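Local atomic coordinates of PmbA-related protein (Thermotoga maritima, PDB entry 1VL4), a protein that probably acts as a metallopeptidase of the PmbA/TldD (peptidase U62) family. Residues S281-T295 with N335-M349. Numbering follows the deposited sequence.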
# COMPACT_ATOMS: atom_id res chain seq x y z
N SER A 281 12.38 -28.27 10.33
CA SER A 281 10.97 -28.60 10.14
C SER A 281 10.18 -27.31 10.24
O SER A 281 10.41 -26.51 11.15
CB SER A 281 10.46 -29.60 11.20
OG SER A 281 11.07 -30.89 11.07
N ILE A 282 9.23 -27.14 9.31
CA ILE A 282 8.40 -25.98 9.27
C ILE A 282 6.95 -26.49 9.18
O ILE A 282 6.61 -27.30 8.27
CB ILE A 282 8.72 -25.08 8.05
CG1 ILE A 282 10.18 -24.61 8.13
CG2 ILE A 282 7.81 -23.89 8.02
CD1 ILE A 282 10.65 -23.83 6.89
N LYS A 283 6.13 -25.97 10.10
CA LYS A 283 4.73 -26.34 10.23
C LYS A 283 3.84 -25.14 9.94
O LYS A 283 4.21 -23.95 10.12
CB LYS A 283 4.44 -26.84 11.66
CG LYS A 283 5.19 -28.10 12.10
CD LYS A 283 4.49 -28.77 13.29
CE LYS A 283 3.37 -29.71 12.92
NZ LYS A 283 2.76 -30.26 14.18
N ASP A 284 2.63 -25.46 9.49
CA ASP A 284 1.53 -24.47 9.44
C ASP A 284 0.65 -24.78 10.62
O ASP A 284 0.14 -25.90 10.73
CB ASP A 284 0.76 -24.58 8.11
CG ASP A 284 -0.47 -23.60 8.04
OD1 ASP A 284 -0.54 -22.64 8.83
OD2 ASP A 284 -1.41 -23.84 7.24
N LEU A 285 0.56 -23.82 11.54
CA LEU A 285 -0.20 -23.99 12.78
C LEU A 285 -1.45 -23.12 12.74
O LEU A 285 -1.35 -21.93 12.47
CB LEU A 285 0.66 -23.55 13.97
CG LEU A 285 1.34 -24.54 14.86
CD1 LEU A 285 2.10 -25.66 14.15
CD2 LEU A 285 2.21 -23.76 15.82
N PRO A 286 -2.64 -23.69 13.03
CA PRO A 286 -3.87 -22.84 13.13
C PRO A 286 -3.83 -21.78 14.24
O PRO A 286 -4.49 -20.76 14.17
CB PRO A 286 -4.97 -23.86 13.43
CG PRO A 286 -4.42 -25.19 12.90
CD PRO A 286 -2.94 -25.14 13.13
N TYR A 287 -3.11 -22.10 15.30
CA TYR A 287 -3.14 -21.29 16.49
C TYR A 287 -1.82 -21.26 17.22
O TYR A 287 -1.17 -22.28 17.36
CB TYR A 287 -4.23 -21.75 17.42
CG TYR A 287 -4.22 -21.13 18.79
CD1 TYR A 287 -4.89 -19.92 19.06
CD2 TYR A 287 -3.62 -21.81 19.84
CE1 TYR A 287 -4.88 -19.37 20.35
CE2 TYR A 287 -3.58 -21.26 21.10
CZ TYR A 287 -4.23 -20.06 21.36
OH TYR A 287 -4.22 -19.63 22.65
N HIS A 288 -1.48 -20.06 17.69
CA HIS A 288 -0.49 -19.82 18.72
C HIS A 288 -1.03 -18.65 19.57
O HIS A 288 -1.62 -17.71 19.03
CB HIS A 288 0.85 -19.45 18.07
CG HIS A 288 1.96 -19.27 19.05
ND1 HIS A 288 2.03 -18.19 19.92
CD2 HIS A 288 3.04 -20.05 19.32
CE1 HIS A 288 3.13 -18.30 20.65
NE2 HIS A 288 3.77 -19.40 20.29
N PRO A 289 -0.87 -18.71 20.88
CA PRO A 289 -1.39 -17.68 21.76
C PRO A 289 -1.07 -16.24 21.40
O PRO A 289 -1.92 -15.40 21.59
CB PRO A 289 -0.75 -18.02 23.11
CG PRO A 289 -0.53 -19.49 23.04
CD PRO A 289 -0.24 -19.82 21.63
N LYS A 290 0.09 -15.99 20.80
CA LYS A 290 0.54 -14.65 20.38
C LYS A 290 0.53 -14.48 18.84
O LYS A 290 0.93 -13.45 18.33
CB LYS A 290 1.97 -14.39 20.87
CG LYS A 290 2.13 -14.32 22.36
CD LYS A 290 3.54 -13.88 22.70
CE LYS A 290 3.98 -14.29 24.11
NZ LYS A 290 5.42 -14.73 24.11
N GLY A 291 0.00 -15.49 18.14
CA GLY A 291 -0.18 -15.41 16.67
C GLY A 291 -1.55 -14.82 16.38
O GLY A 291 -2.56 -15.53 16.43
N LEU A 292 -1.59 -13.52 16.05
CA LEU A 292 -2.84 -12.78 15.99
C LEU A 292 -3.66 -13.06 14.74
O LEU A 292 -4.81 -12.68 14.70
CB LEU A 292 -2.62 -11.28 16.18
CG LEU A 292 -1.91 -10.89 17.48
CD1 LEU A 292 -1.88 -9.34 17.67
CD2 LEU A 292 -2.54 -11.59 18.69
N SER A 293 -3.09 -13.74 13.74
CA SER A 293 -3.85 -14.27 12.63
C SER A 293 -4.50 -15.64 12.87
O SER A 293 -5.22 -16.12 12.00
CB SER A 293 -3.00 -14.33 11.40
OG SER A 293 -2.70 -12.96 11.05
N SER A 294 -4.31 -16.21 14.07
CA SER A 294 -4.86 -17.53 14.41
C SER A 294 -6.36 -17.53 14.19
O SER A 294 -7.02 -16.55 14.51
CB SER A 294 -4.51 -17.91 15.83
OG SER A 294 -3.08 -18.00 16.06
N THR A 295 -6.88 -18.59 13.56
CA THR A 295 -8.28 -18.67 13.19
C THR A 295 -8.61 -20.12 12.95
O THR A 295 -7.74 -20.85 12.52
CB THR A 295 -8.59 -17.84 11.92
OG1 THR A 295 -10.00 -17.95 11.59
CG2 THR A 295 -7.73 -18.27 10.72
N ASN A 335 -6.26 -23.26 3.76
CA ASN A 335 -5.35 -22.13 3.50
C ASN A 335 -5.87 -21.13 2.46
O ASN A 335 -5.10 -20.28 1.97
CB ASN A 335 -3.97 -22.71 3.14
CG ASN A 335 -3.36 -23.47 4.31
OD1 ASN A 335 -3.44 -24.72 4.41
ND2 ASN A 335 -2.80 -22.72 5.24
N GLY A 336 -7.18 -21.18 2.15
CA GLY A 336 -7.76 -20.36 1.11
C GLY A 336 -8.17 -19.05 1.73
O GLY A 336 -9.25 -18.94 2.32
N PHE A 337 -7.27 -18.07 1.65
CA PHE A 337 -7.53 -16.73 2.19
C PHE A 337 -7.62 -15.71 1.05
O PHE A 337 -7.13 -15.95 -0.07
CB PHE A 337 -6.42 -16.34 3.19
CG PHE A 337 -6.46 -17.14 4.45
CD1 PHE A 337 -7.30 -16.77 5.48
CD2 PHE A 337 -5.64 -18.27 4.63
CE1 PHE A 337 -7.34 -17.48 6.63
CE2 PHE A 337 -5.72 -19.03 5.80
CZ PHE A 337 -6.52 -18.63 6.81
N VAL A 338 -8.31 -14.62 1.31
CA VAL A 338 -8.44 -13.56 0.33
C VAL A 338 -7.03 -13.02 0.03
O VAL A 338 -6.25 -12.73 0.93
CB VAL A 338 -9.39 -12.41 0.82
CG1 VAL A 338 -10.79 -12.94 1.17
CG2 VAL A 338 -8.81 -11.67 2.01
N GLY A 339 -6.67 -12.94 -1.22
CA GLY A 339 -5.35 -12.39 -1.52
C GLY A 339 -4.33 -13.45 -1.87
O GLY A 339 -3.30 -13.16 -2.47
N GLY A 340 -4.63 -14.69 -1.53
CA GLY A 340 -3.69 -15.74 -1.79
C GLY A 340 -3.75 -16.83 -0.76
O GLY A 340 -4.11 -16.60 0.42
N ILE A 341 -3.38 -18.02 -1.23
CA ILE A 341 -3.15 -19.14 -0.34
C ILE A 341 -2.01 -18.77 0.63
O ILE A 341 -0.93 -18.36 0.21
CB ILE A 341 -2.79 -20.40 -1.15
CG1 ILE A 341 -3.99 -20.80 -2.02
CG2 ILE A 341 -2.35 -21.50 -0.25
CD1 ILE A 341 -3.67 -21.74 -3.14
N ARG A 342 -2.27 -18.90 1.92
CA ARG A 342 -1.22 -18.69 2.89
C ARG A 342 -1.36 -19.56 4.14
O ARG A 342 -2.43 -20.03 4.45
CB ARG A 342 -1.09 -17.20 3.28
CG ARG A 342 -2.21 -16.67 4.12
CD ARG A 342 -1.94 -15.26 4.70
NE ARG A 342 -3.17 -14.62 5.20
CZ ARG A 342 -3.79 -14.91 6.34
NH1 ARG A 342 -3.33 -15.85 7.19
NH2 ARG A 342 -4.90 -14.24 6.63
N PRO A 343 -0.25 -19.76 4.85
CA PRO A 343 -0.27 -20.39 6.15
C PRO A 343 -0.95 -19.49 7.16
O PRO A 343 -1.11 -18.29 6.90
CB PRO A 343 1.24 -20.54 6.51
CG PRO A 343 1.95 -19.63 5.68
CD PRO A 343 1.10 -19.28 4.48
N VAL A 344 -1.34 -20.05 8.28
CA VAL A 344 -1.95 -19.26 9.34
C VAL A 344 -0.77 -18.75 10.20
O VAL A 344 -0.50 -17.57 10.23
CB VAL A 344 -3.00 -20.08 10.14
CG1 VAL A 344 -3.56 -19.27 11.27
CG2 VAL A 344 -4.17 -20.55 9.19
N ASN A 345 -0.11 -19.66 10.90
CA ASN A 345 1.15 -19.35 11.56
C ASN A 345 2.21 -20.25 10.95
O ASN A 345 2.11 -21.47 11.05
CB ASN A 345 1.08 -19.62 13.04
CG ASN A 345 0.06 -18.72 13.77
OD1 ASN A 345 0.34 -17.57 14.07
ND2 ASN A 345 -1.14 -19.31 14.10
N LEU A 346 3.19 -19.67 10.30
CA LEU A 346 4.23 -20.49 9.69
C LEU A 346 5.40 -20.54 10.67
O LEU A 346 6.10 -19.56 10.80
CB LEU A 346 4.69 -19.92 8.36
CG LEU A 346 5.68 -20.82 7.58
CD1 LEU A 346 5.00 -22.08 7.12
CD2 LEU A 346 6.28 -20.08 6.45
N MET A 347 5.64 -21.73 11.25
CA MET A 347 6.58 -21.91 12.33
C MET A 347 7.75 -22.80 11.98
O MET A 347 7.57 -23.97 11.66
CB MET A 347 5.87 -22.49 13.56
CG MET A 347 6.77 -22.69 14.75
SD MET A 347 5.86 -23.03 16.22
CE MET A 347 7.14 -23.19 17.43
N LEU A 348 8.95 -22.28 12.17
CA LEU A 348 10.15 -23.12 12.18
C LEU A 348 10.30 -23.70 13.57
O LEU A 348 10.34 -22.97 14.56
CB LEU A 348 11.41 -22.31 11.81
CG LEU A 348 12.72 -23.12 11.96
CD1 LEU A 348 12.81 -24.00 10.79
CD2 LEU A 348 13.93 -22.26 12.01
N MET A 349 10.38 -25.03 13.63
CA MET A 349 10.34 -25.73 14.86
C MET A 349 11.69 -25.59 15.57
O MET A 349 12.72 -25.81 14.94
CB MET A 349 9.99 -27.18 14.60
CG MET A 349 8.62 -27.42 13.96
SD MET A 349 7.19 -26.60 14.75
CE MET A 349 7.05 -27.48 16.22
O HOH W 1 13.38 -27.13 12.80
O HOH W 2 -0.61 -15.14 13.45
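The carboxylate of D284 bridges V344 and N335, swinging out past the start of strand 345-348 because chi1 (177°) sets CG opposite the backbone N. Strands 282-285 and 345-348 are antiparallel neighbours inside the mixed sheet of the C-terminal region, joined by backbone bonds at the hydrogen-bonded pairs K283–M347 and L285–N345. D284 OD1 accepts the N-H of V344 (N to OD1 2.8 Å). OD2 receives a bond from N335 ND2 (2.7 Å). Both donors arrive on syn sides but about 30° out of the carboxylate plane, and the amide is turned 46° against it. ND2 of N335 also donates to R342 O, while K307 forms a salt bridge with OD2. An asparagine here would put an NH2 group against either V344 N or N335 ND2, and would probably leave that donor without its acceptor and K307 without this countercharge. On the same face, I282 CG2 presses tightly on L346 CD1 (3.5 Å). On the other face, N345 ND2 is shared between L285 O and S294 OG, each 3.1 Å away, and a water bridges its OD1 to S293 N. Beside it L285 CD2 meets M347 SD, and the bent chain of M349 brings its SD to K283 CG (3.6 Å). Buried carboxylate and amide groups thus tie the loops after one strand and before the other to the sheet, and the K307 ammonium is likely to favour an ionised D284.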